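Local coordinates for protein putative uronate isomerase (Thermotoga maritima, PDB 4NAR) that may act as a lactate racemase or a related isomerase, at residues Val32-Thr37 with Ala144-Asn149; Glu79-Lys84 with Val94-His99; Ile264-Arg269 with Met405-Leu410. One frame throughout, in Å; residues are numbered along the deposited sequence.

Contact 1. Residues Val32-Thr37 with Ala144-Asn149; sequences VLVVHT and AIFFIN
V32 sets both methyls against the rim of the F146 ring: CG2 comes to 3.5 Å from CE1 of F146, near the ring plane, with CG1 alongside. F146 can lean back to V32 because its CG sits beside its own backbone N (chi1 -55°). Further along this face, V34 CG1 meets I148 CD1 at 3.8 Å. On the other face V35 and F147 lie side by side, CB of V35 3.7 Å from CD1 of F147, and L33 packs likewise along I145. Between the faces runs a parallel ladder in which L33 and V35 each use both N and O: L33 N bonds to A144 O, F146 N to L33 O at 2.8 Å, V35 N to F146 O, and I148 N to V35 O. Past it the chains part, and one water carries the link on, accepting from T37 N at 2.8 Å and donating to I148 O at 2.6 Å. In the next shell H36 ND1 bonds to T37 O while its NE2 meets T66, the N149 amide is held by G162 and T220, and an acetate lies about 3 Å from that side chain. L52 and L56 of helix 45-58 pack on F146; F245 meets F147 edge-to-face. These are neighbouring parallel strands inside the mixed alpha/beta sheet of the lactate racemase N-terminal family region, with 63-68 and 94-97 following beyond 31-36.

Contact 2. Residues Glu79-Lys84 with Val94-His99; sequences EEFEKK and VFFHNH
F81 and F96 pack by a mutual CH-pi exchange: each lays its CB over the centre of the other's ring. F81 CB stands 3.4 Å from the F96 ring centroid, only 6° off the ring normal, and F96 CB stands 3.6 Å from the F81 ring centroid. The planes are 11° from parallel, but the side chains slide past each other in opposite directions, so the centroids end up 4.9 Å apart and the rings barely overlap. In both residues CG is anti to the carbonyl carbon (chi1 -77° for F81), and the two rings run past one another. The far end of the F81 ring then wedges against the strand's backbone, CZ 3.3 Å from H97 O, which lies at the ring edge. N98 closes the same edge with its amide, ND2 3.7 Å from F81 CE2 and the amide plane steeply turned to the ring, while OD1 of N98 takes the backbone N of M76.

The pair seats the helix of a beta-alpha-beta unit, strand 63-68, helix 78-85, strand 94-97, on its last strand, the axes of the short segments 9.6 Å apart at closest approach. F81 also rests on T66 and N68 of the first strand, and F96 also touches I78 and L85 of the helix.

The packing is slacker toward E82. Its CG comes no nearer than 4.2 Å to CE2 of F96, and its carboxylate turns to a salt bridge with R89. Here both F96 and E82 are partly open to solvent. The CB of H97 points away from the helix, and its NE2 is hydrogen-bonded to H65.

Contact 3. Residues Ile264-Arg269 with Met405-Leu410; sequences IDRPLR and MDEDSL
R266 holds the D408 carboxylate with one nitrogen and a folded chain rather than with a flat two-pronged guanidinium. Its third torsion is nearly eclipsed (chi3 -24°), which curls the arm round a single oxygen: CD of R266 lies 3.3 Å from OD1 of D408, and NH1 reaches the same OD1 at 2.6 Å. That salt bridge is short but bent, 132° at the hydrogen, and the guanidinium and carboxylate planes stand 42° apart; NH1 comes in on the syn side of OD1 but tilted out of both planes. The acidic partner sits in a type I beta turn, D406 to S409, closed by S409 N to D406 O at 3.2 Å. This turn leads into strand 409-412, an outermost strand of the five-stranded parallel sheet, just where its neighbour, strand 268-274, also begins.

The guanidinium sits among acids. E407 O lies 3.5 Å from R266 NH1 and close to D408 OD1, so two acceptors face each other there, and the nearby arginine would be expected to offset their repulsion. The E407 carboxylate stays beyond salt-bridge range and well out of the guanidinium plane. D265 OD1 makes a long ion pair with R266 NH2 at 3.9 Å, completing a loose network on the exposed surface.

Below this polar layer the backbones join. R269 N gives a hydrogen bond of 2.9 Å to D408 O. The chain turns a corner at R269: L268 pairs with V297 and A299, while R269 pairs with Q303 of strand 302-308. L268 is buried in the corner, and it finishes the contact by placing CD1 3.9 Å from CB of L410.

Overall arrangement
Contacts 1 and 2 share one beta-sheet and both lie in the lactate racemase N-terminal family region; contact 2 is nested in the loop that contact 1 closes, and their centres are 12 Å apart. They touch directly, H36 NE2 lying 3.5 Å from F81 CE1, so the helix resting on strand 94-97 also backs onto the end of strand 31-36. The bound acetate near N149 may mark a pocket at the end of contact 1, though it probably comes from the crystallisation liquor. Contact 3 belongs to a second, parallel beta-sheet on the opposite side of the chain's centre. Its centre is 41 Å from those of both other contacts, with nearest atoms about 26 Å away.

Contact 1. Residues Val32-Thr37 with Ala144-Asn149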
loop_
_atom_site.group_PDB
_atom_site.type_symbol
_atom_site.label_atom_id
_atom_site.label_comp_id
_atom_site.label_asym_id
_atom_site.label_seq_id
_atom_site.Cartn_x
_atom_site.Cartn_y
_atom_site.Cartn_z
ATOM N N VAL A 32 -22.009 -9.644 -9.578
ATOM C CA VAL A 32 -20.585 -9.839 -9.332
ATOM C C VAL A 32 -19.969 -8.581 -8.693
ATOM O O VAL A 32 -20.420 -7.464 -8.951
ATOM C CB VAL A 32 -19.881 -10.167 -10.671
ATOM C CG1 VAL A 32 -18.579 -9.402 -10.847
ATOM C CG2 VAL A 32 -19.680 -11.667 -10.826
ATOM N N LEU A 33 -18.952 -8.759 -7.848
ATOM C CA LEU A 33 -18.228 -7.624 -7.272
ATOM C C LEU A 33 -16.744 -7.711 -7.601
ATOM O O LEU A 33 -16.107 -8.765 -7.400
ATOM C CB LEU A 33 -18.412 -7.564 -5.747
ATOM C CG LEU A 33 -17.650 -6.482 -4.958
ATOM C CD1 LEU A 33 -18.061 -5.078 -5.396
ATOM C CD2 LEU A 33 -17.847 -6.637 -3.454
ATOM N N VAL A 34 -16.191 -6.606 -8.102
ATOM C CA VAL A 34 -14.760 -6.532 -8.351
ATOM C C VAL A 34 -14.125 -5.498 -7.434
ATOM O O VAL A 34 -14.405 -4.295 -7.533
ATOM C CB VAL A 34 -14.420 -6.222 -9.841
ATOM C CG1 VAL A 34 -12.900 -6.079 -10.035
ATOM C CG2 VAL A 34 -14.973 -7.308 -10.750
ATOM N N VAL A 35 -13.273 -5.985 -6.533
ATOM C CA VAL A 35 -12.490 -5.139 -5.642
ATOM C C VAL A 35 -11.117 -4.912 -6.296
ATOM O O VAL A 35 -10.435 -5.879 -6.677
ATOM C CB VAL A 35 -12.362 -5.784 -4.227
ATOM C CG1 VAL A 35 -11.537 -4.906 -3.304
ATOM C CG2 VAL A 35 -13.753 -6.026 -3.613
ATOM N N HIS A 36 -10.725 -3.642 -6.446
ATOM C CA HIS A 36 -9.527 -3.278 -7.208
ATOM C C HIS A 36 -8.675 -2.246 -6.471
ATOM O O HIS A 36 -9.144 -1.604 -5.522
ATOM C CB HIS A 36 -9.911 -2.704 -8.586
ATOM C CG HIS A 36 -10.853 -1.531 -8.508
ATOM N ND1 HIS A 36 -10.417 -0.233 -8.372
ATOM C CD2 HIS A 36 -12.210 -1.480 -8.531
ATOM C CE1 HIS A 36 -11.468 0.576 -8.309
ATOM N NE2 HIS A 36 -12.561 -0.154 -8.406
ATOM N N THR A 37 -7.433 -2.091 -6.937
ATOM C CA THR A 37 -6.501 -1.089 -6.426
ATOM C C THR A 37 -6.924 0.306 -6.900
ATOM O O THR A 37 -7.794 0.443 -7.787
ATOM C CB THR A 37 -5.049 -1.385 -6.903
ATOM O OG1 THR A 37 -4.986 -1.337 -8.338
ATOM C CG2 THR A 37 -4.586 -2.771 -6.431
ATOM N N ALA A 144 -20.095 -13.937 -7.071
ATOM C CA ALA A 144 -18.646 -14.035 -7.038
ATOM C C ALA A 144 -18.046 -12.686 -6.709
ATOM O O ALA A 144 -18.590 -11.632 -7.080
ATOM C CB ALA A 144 -18.093 -14.560 -8.357
ATOM N N ILE A 145 -16.932 -12.729 -5.984
ATOM C CA ILE A 145 -16.179 -11.531 -5.673
ATOM C C ILE A 145 -14.750 -11.744 -6.141
ATOM O O ILE A 145 -14.097 -12.721 -5.754
ATOM C CB ILE A 145 -16.179 -11.240 -4.180
ATOM C CG1 ILE A 145 -17.615 -11.218 -3.652
ATOM C CG2 ILE A 145 -15.494 -9.902 -3.920
ATOM C CD1 ILE A 145 -17.732 -10.775 -2.198
ATOM N N PHE A 146 -14.269 -10.827 -6.975
ATOM C CA PHE A 146 -12.950 -10.938 -7.571
ATOM C C PHE A 146 -12.084 -9.847 -7.004
ATOM O O PHE A 146 -12.399 -8.669 -7.127
ATOM C CB PHE A 146 -13.062 -10.765 -9.079
ATOM C CG PHE A 146 -14.043 -11.710 -9.714
ATOM C CD1 PHE A 146 -15.337 -11.301 -9.988
ATOM C CD2 PHE A 146 -13.670 -13.019 -10.023
ATOM C CE1 PHE A 146 -16.252 -12.177 -10.574
ATOM C CE2 PHE A 146 -14.574 -13.897 -10.600
ATOM C CZ PHE A 146 -15.869 -13.474 -10.881
ATOM N N PHE A 147 -11.001 -10.231 -6.360
ATOM C CA PHE A 147 -10.092 -9.250 -5.809
ATOM C C PHE A 147 -8.850 -9.201 -6.712
ATOM O O PHE A 147 -8.041 -10.138 -6.713
ATOM C CB PHE A 147 -9.664 -9.650 -4.396
ATOM C CG PHE A 147 -10.798 -9.758 -3.399
ATOM C CD1 PHE A 147 -11.042 -8.729 -2.486
ATOM C CD2 PHE A 147 -11.597 -10.912 -3.339
ATOM C CE1 PHE A 147 -12.078 -8.837 -1.535
ATOM C CE2 PHE A 147 -12.627 -11.027 -2.402
ATOM C CZ PHE A 147 -12.864 -9.994 -1.495
ATOM N N ILE A 148 -8.702 -8.127 -7.483
ATOM C CA ILE A 148 -7.514 -7.956 -8.314
ATOM C C ILE A 148 -6.493 -7.172 -7.488
ATOM O O ILE A 148 -6.607 -5.949 -7.301
ATOM C CB ILE A 148 -7.831 -7.202 -9.626
ATOM C CG1 ILE A 148 -9.033 -7.845 -10.330
ATOM C CG2 ILE A 148 -6.606 -7.175 -10.536
ATOM C CD1 ILE A 148 -9.536 -7.066 -11.541
ATOM N N ASN A 149 -5.499 -7.876 -6.965
ATOM C CA ASN A 149 -4.515 -7.235 -6.096
ATOM C C ASN A 149 -3.123 -7.308 -6.733
ATOM O O ASN A 149 -2.938 -7.978 -7.746
ATOM C CB ASN A 149 -4.544 -7.906 -4.717
ATOM C CG ASN A 149 -4.411 -9.434 -4.807
ATOM O OD1 ASN A 149 -3.319 -9.975 -4.612
ATOM N ND2 ASN A 149 -5.528 -10.132 -5.091
HETATM O O HOH W 1 -6.955 -3.919 -8.958
#

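Contact 2. Residues Glu79-Lys84 with Val94-His99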
loop_
_atom_site.group_PDB
_atom_site.type_symbol
_atom_site.label_atom_id
_atom_site.label_comp_id
_atom_site.label_asym_id
_atom_site.label_seq_id
_atom_site.Cartn_x
_atom_site.Cartn_y
_atom_site.Cartn_z
ATOM N N GLU A 79 -14.141 8.952 -13.693
ATOM C CA GLU A 79 -13.186 8.849 -14.785
ATOM C C GLU A 79 -11.968 7.990 -14.409
ATOM O O GLU A 79 -11.482 7.207 -15.226
ATOM C CB GLU A 79 -12.771 10.242 -15.272
ATOM C CG GLU A 79 -11.306 10.362 -15.581
ATOM C CD GLU A 79 -10.525 10.977 -14.432
ATOM O OE1 GLU A 79 -11.128 11.739 -13.639
ATOM O OE2 GLU A 79 -9.306 10.711 -14.329
ATOM N N GLU A 80 -11.501 8.113 -13.169
ATOM C CA GLU A 80 -10.381 7.300 -12.691
ATOM C C GLU A 80 -10.716 5.797 -12.606
ATOM O O GLU A 80 -9.843 4.957 -12.855
ATOM C CB GLU A 80 -9.865 7.813 -11.340
ATOM C CG GLU A 80 -9.352 9.243 -11.370
ATOM C CD GLU A 80 -8.878 9.708 -10.002
ATOM O OE1 GLU A 80 -7.663 9.967 -9.862
ATOM O OE2 GLU A 80 -9.712 9.816 -9.064
ATOM N N PHE A 81 -11.960 5.458 -12.250
ATOM C CA PHE A 81 -12.394 4.056 -12.278
ATOM C C PHE A 81 -12.283 3.534 -13.700
ATOM O O PHE A 81 -11.803 2.419 -13.930
ATOM C CB PHE A 81 -13.857 3.884 -11.829
ATOM C CG PHE A 81 -14.071 3.961 -10.328
ATOM C CD1 PHE A 81 -13.981 2.815 -9.527
ATOM C CD2 PHE A 81 -14.408 5.169 -9.717
ATOM C CE1 PHE A 81 -14.204 2.879 -8.128
ATOM C CE2 PHE A 81 -14.630 5.244 -8.317
ATOM C CZ PHE A 81 -14.528 4.105 -7.529
ATOM N N GLU A 82 -12.763 4.338 -14.649
ATOM C CA GLU A 82 -12.706 3.990 -16.063
ATOM C C GLU A 82 -11.282 3.686 -16.493
ATOM O O GLU A 82 -11.029 2.654 -17.114
ATOM C CB GLU A 82 -13.241 5.132 -16.922
ATOM C CG GLU A 82 -14.706 5.463 -16.694
ATOM C CD GLU A 82 -15.207 6.541 -17.644
ATOM O OE1 GLU A 82 -15.165 7.730 -17.274
ATOM O OE2 GLU A 82 -15.647 6.201 -18.762
ATOM N N LYS A 83 -10.356 4.586 -16.162
ATOM C CA LYS A 83 -8.955 4.388 -16.500
ATOM C C LYS A 83 -8.408 3.119 -15.847
ATOM O O LYS A 83 -7.721 2.323 -16.497
ATOM C CB LYS A 83 -8.103 5.612 -16.119
ATOM C CG LYS A 83 -6.585 5.365 -16.258
ATOM C CD LYS A 83 -5.779 6.638 -16.513
ATOM C CE LYS A 83 -5.710 7.549 -15.276
ATOM N NZ LYS A 83 -4.784 8.717 -15.483
ATOM N N LYS A 84 -8.721 2.927 -14.571
ATOM C CA LYS A 84 -8.205 1.779 -13.820
ATOM C C LYS A 84 -8.728 0.439 -14.344
ATOM O O LYS A 84 -7.995 -0.560 -14.398
ATOM C CB LYS A 84 -8.556 1.919 -12.334
ATOM C CG LYS A 84 -8.219 0.698 -11.503
ATOM C CD LYS A 84 -6.749 0.332 -11.647
ATOM C CE LYS A 84 -6.032 0.549 -10.345
ATOM N NZ LYS A 84 -5.062 1.629 -10.406
ATOM N N VAL A 94 -22.958 -1.792 -14.966
ATOM C CA VAL A 94 -21.703 -1.430 -14.303
ATOM C C VAL A 94 -21.890 -0.336 -13.243
ATOM O O VAL A 94 -22.452 0.728 -13.522
ATOM C CB VAL A 94 -20.631 -1.016 -15.334
ATOM C CG1 VAL A 94 -19.332 -0.636 -14.647
ATOM C CG2 VAL A 94 -20.402 -2.160 -16.316
ATOM N N PHE A 95 -21.421 -0.607 -12.026
ATOM C CA PHE A 95 -21.585 0.323 -10.908
ATOM C C PHE A 95 -20.293 0.454 -10.102
ATOM O O PHE A 95 -19.891 -0.485 -9.409
ATOM C CB PHE A 95 -22.709 -0.148 -9.980
ATOM C CG PHE A 95 -24.034 -0.354 -10.679
ATOM C CD1 PHE A 95 -24.386 -1.602 -11.175
ATOM C CD2 PHE A 95 -24.930 0.703 -10.839
ATOM C CE1 PHE A 95 -25.606 -1.802 -11.815
ATOM C CE2 PHE A 95 -26.163 0.511 -11.477
ATOM C CZ PHE A 95 -26.497 -0.740 -11.970
ATOM N N PHE A 96 -19.647 1.615 -10.198
ATOM C CA PHE A 96 -18.440 1.886 -9.422
ATOM C C PHE A 96 -18.820 2.270 -8.001
ATOM O O PHE A 96 -19.841 2.926 -7.787
ATOM C CB PHE A 96 -17.648 3.050 -10.027
ATOM C CG PHE A 96 -17.261 2.850 -11.471
ATOM C CD1 PHE A 96 -16.703 1.648 -11.897
ATOM C CD2 PHE A 96 -17.463 3.869 -12.417
ATOM C CE1 PHE A 96 -16.338 1.466 -13.260
ATOM C CE2 PHE A 96 -17.103 3.699 -13.762
ATOM C CZ PHE A 96 -16.542 2.498 -14.189
ATOM N N HIS A 97 -17.988 1.883 -7.034
ATOM C CA HIS A 97 -18.166 2.326 -5.653
ATOM C C HIS A 97 -16.821 2.762 -5.071
ATOM O O HIS A 97 -15.790 2.100 -5.255
ATOM C CB HIS A 97 -18.775 1.226 -4.756
ATOM C CG HIS A 97 -20.067 0.650 -5.272
ATOM N ND1 HIS A 97 -21.293 1.188 -4.963
ATOM C CD2 HIS A 97 -20.305 -0.428 -6.063
ATOM C CE1 HIS A 97 -22.249 0.468 -5.547
ATOM N NE2 HIS A 97 -21.676 -0.509 -6.216
ATOM N N ASN A 98 -16.832 3.887 -4.370
ATOM C CA ASN A 98 -15.713 4.199 -3.502
ATOM C C ASN A 98 -15.900 3.483 -2.158
ATOM O O ASN A 98 -17.037 3.158 -1.754
ATOM C CB ASN A 98 -15.571 5.712 -3.284
ATOM C CG ASN A 98 -14.797 6.393 -4.399
ATOM O OD1 ASN A 98 -13.566 6.307 -4.468
ATOM N ND2 ASN A 98 -15.519 7.077 -5.284
ATOM N N HIS A 99 -14.783 3.219 -1.486
ATOM C CA HIS A 99 -14.813 2.719 -0.112
ATOM C C HIS A 99 -15.052 3.934 0.800
ATOM O O HIS A 99 -14.761 5.060 0.403
ATOM C CB HIS A 99 -13.492 2.001 0.223
ATOM C CG HIS A 99 -13.421 1.496 1.634
ATOM N ND1 HIS A 99 -14.480 0.903 2.271
ATOM C CD2 HIS A 99 -12.384 1.497 2.523
ATOM C CE1 HIS A 99 -14.118 0.563 3.508
ATOM N NE2 HIS A 99 -12.855 0.910 3.670
#

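Contact 3. Residues Ile264-Arg269 with Met405-Leu410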
loop_
_atom_site.group_PDB
_atom_site.type_symbol
_atom_site.label_atom_id
_atom_site.label_comp_id
_atom_site.label_asym_id
_atom_site.label_seq_id
_atom_site.Cartn_x
_atom_site.Cartn_y
_atom_site.Cartn_z
ATOM N N ILE A 264 23.130 -2.319 -4.862
ATOM C CA ILE A 264 24.241 -1.390 -5.026
ATOM C C ILE A 264 25.376 -1.848 -4.125
ATOM O O ILE A 264 25.166 -2.648 -3.217
ATOM C CB ILE A 264 23.847 0.054 -4.670
ATOM C CG1 ILE A 264 23.526 0.166 -3.178
ATOM C CG2 ILE A 264 22.689 0.510 -5.541
ATOM C CD1 ILE A 264 23.211 1.574 -2.708
ATOM N N ASP A 265 26.579 -1.344 -4.365
ATOM C CA ASP A 265 27.745 -1.837 -3.629
ATOM C C ASP A 265 28.317 -0.831 -2.622
ATOM O O ASP A 265 29.039 -1.213 -1.689
ATOM C CB ASP A 265 28.822 -2.313 -4.608
ATOM C CG ASP A 265 28.684 -1.671 -5.970
ATOM O OD1 ASP A 265 28.962 -0.453 -6.085
ATOM O OD2 ASP A 265 28.286 -2.383 -6.920
ATOM N N ARG A 266 27.981 0.443 -2.802
ATOM C CA ARG A 266 28.417 1.483 -1.881
ATOM C C ARG A 266 27.197 2.173 -1.305
ATOM O O ARG A 266 26.224 2.400 -2.026
ATOM C CB ARG A 266 29.254 2.514 -2.631
ATOM C CG ARG A 266 30.260 3.284 -1.780
ATOM C CD ARG A 266 31.405 3.790 -2.661
ATOM N NE ARG A 266 31.533 2.958 -3.859
ATOM C CZ ARG A 266 31.321 3.391 -5.100
ATOM N NH1 ARG A 266 30.996 4.663 -5.317
ATOM N NH2 ARG A 266 31.445 2.555 -6.125
ATOM N N PRO A 267 27.242 2.510 -0.006
ATOM C CA PRO A 267 26.192 3.344 0.598
ATOM C C PRO A 267 26.030 4.663 -0.166
ATOM O O PRO A 267 27.022 5.210 -0.670
ATOM C CB PRO A 267 26.735 3.614 2.005
ATOM C CG PRO A 267 27.593 2.389 2.307
ATOM C CD PRO A 267 28.237 2.050 0.984
ATOM N N LEU A 268 24.801 5.171 -0.257
ATOM C CA LEU A 268 24.556 6.405 -1.004
ATOM C C LEU A 268 24.673 7.643 -0.123
ATOM O O LEU A 268 24.218 7.639 1.022
ATOM C CB LEU A 268 23.169 6.381 -1.650
ATOM C CG LEU A 268 22.889 5.296 -2.691
ATOM C CD1 LEU A 268 21.457 5.441 -3.213
ATOM C CD2 LEU A 268 23.912 5.363 -3.829
ATOM N N ARG A 269 25.265 8.709 -0.658
ATOM C CA ARG A 269 25.298 9.981 0.057
ATOM C C ARG A 269 24.111 10.848 -0.380
ATOM O O ARG A 269 23.611 11.681 0.381
ATOM C CB ARG A 269 26.646 10.691 -0.138
ATOM C CG ARG A 269 26.527 12.163 -0.539
ATOM C CD ARG A 269 27.593 13.048 0.113
ATOM N NE ARG A 269 27.521 13.045 1.580
ATOM C CZ ARG A 269 26.604 13.691 2.309
ATOM N NH1 ARG A 269 25.637 14.402 1.724
ATOM N NH2 ARG A 269 26.652 13.617 3.636
HETATM N N MSE A 405 24.964 12.436 -10.897
HETATM C CA MSE A 405 25.625 11.309 -11.567
HETATM C C MSE A 405 26.985 10.961 -10.973
HETATM O O MSE A 405 27.674 10.062 -11.460
HETATM C CB MSE A 405 25.796 11.597 -13.057
HETATM C CG MSE A 405 24.752 12.540 -13.629
HETATM SE SE MSE A 405 23.838 11.788 -15.193
HETATM C CE MSE A 405 22.373 10.838 -14.286
ATOM N N ASP A 406 27.373 11.685 -9.932
ATOM C CA ASP A 406 28.617 11.418 -9.215
ATOM C C ASP A 406 28.593 10.017 -8.593
ATOM O O ASP A 406 27.529 9.390 -8.482
ATOM C CB ASP A 406 28.820 12.484 -8.145
ATOM C CG ASP A 406 27.568 13.322 -7.926
ATOM O OD1 ASP A 406 26.827 13.042 -6.955
ATOM O OD2 ASP A 406 27.309 14.250 -8.733
ATOM N N GLU A 407 29.761 9.521 -8.198
ATOM C CA GLU A 407 29.874 8.126 -7.770
ATOM C C GLU A 407 28.884 7.691 -6.676
ATOM O O GLU A 407 28.371 6.567 -6.733
ATOM C CB GLU A 407 31.311 7.792 -7.365
ATOM C CG GLU A 407 31.775 8.476 -6.097
ATOM C CD GLU A 407 33.266 8.334 -5.874
ATOM O OE1 GLU A 407 34.042 8.765 -6.758
ATOM O OE2 GLU A 407 33.662 7.790 -4.819
ATOM N N ASP A 408 28.602 8.560 -5.700
ATOM C CA ASP A 408 27.729 8.168 -4.590
ATOM C C ASP A 408 26.372 8.903 -4.539
ATOM O O ASP A 408 25.784 9.102 -3.467
ATOM C CB ASP A 408 28.476 8.260 -3.257
ATOM C CG ASP A 408 29.558 7.192 -3.127
ATOM O OD1 ASP A 408 29.538 6.229 -3.925
ATOM O OD2 ASP A 408 30.423 7.304 -2.227
ATOM N N SER A 409 25.876 9.292 -5.709
ATOM C CA SER A 409 24.524 9.815 -5.826
ATOM C C SER A 409 23.708 8.932 -6.763
ATOM O O SER A 409 24.267 8.178 -7.562
ATOM C CB SER A 409 24.531 11.259 -6.324
ATOM O OG SER A 409 25.316 12.069 -5.467
ATOM N N LEU A 410 22.387 9.020 -6.662
ATOM C CA LEU A 410 21.516 8.200 -7.491
ATOM C C LEU A 410 20.223 8.925 -7.855
ATOM O O LEU A 410 19.531 9.475 -6.988
ATOM C CB LEU A 410 21.188 6.877 -6.789
ATOM C CG LEU A 410 21.726 5.587 -7.428
ATOM C CD1 LEU A 410 20.799 4.418 -7.118
ATOM C CD2 LEU A 410 21.962 5.721 -8.945
#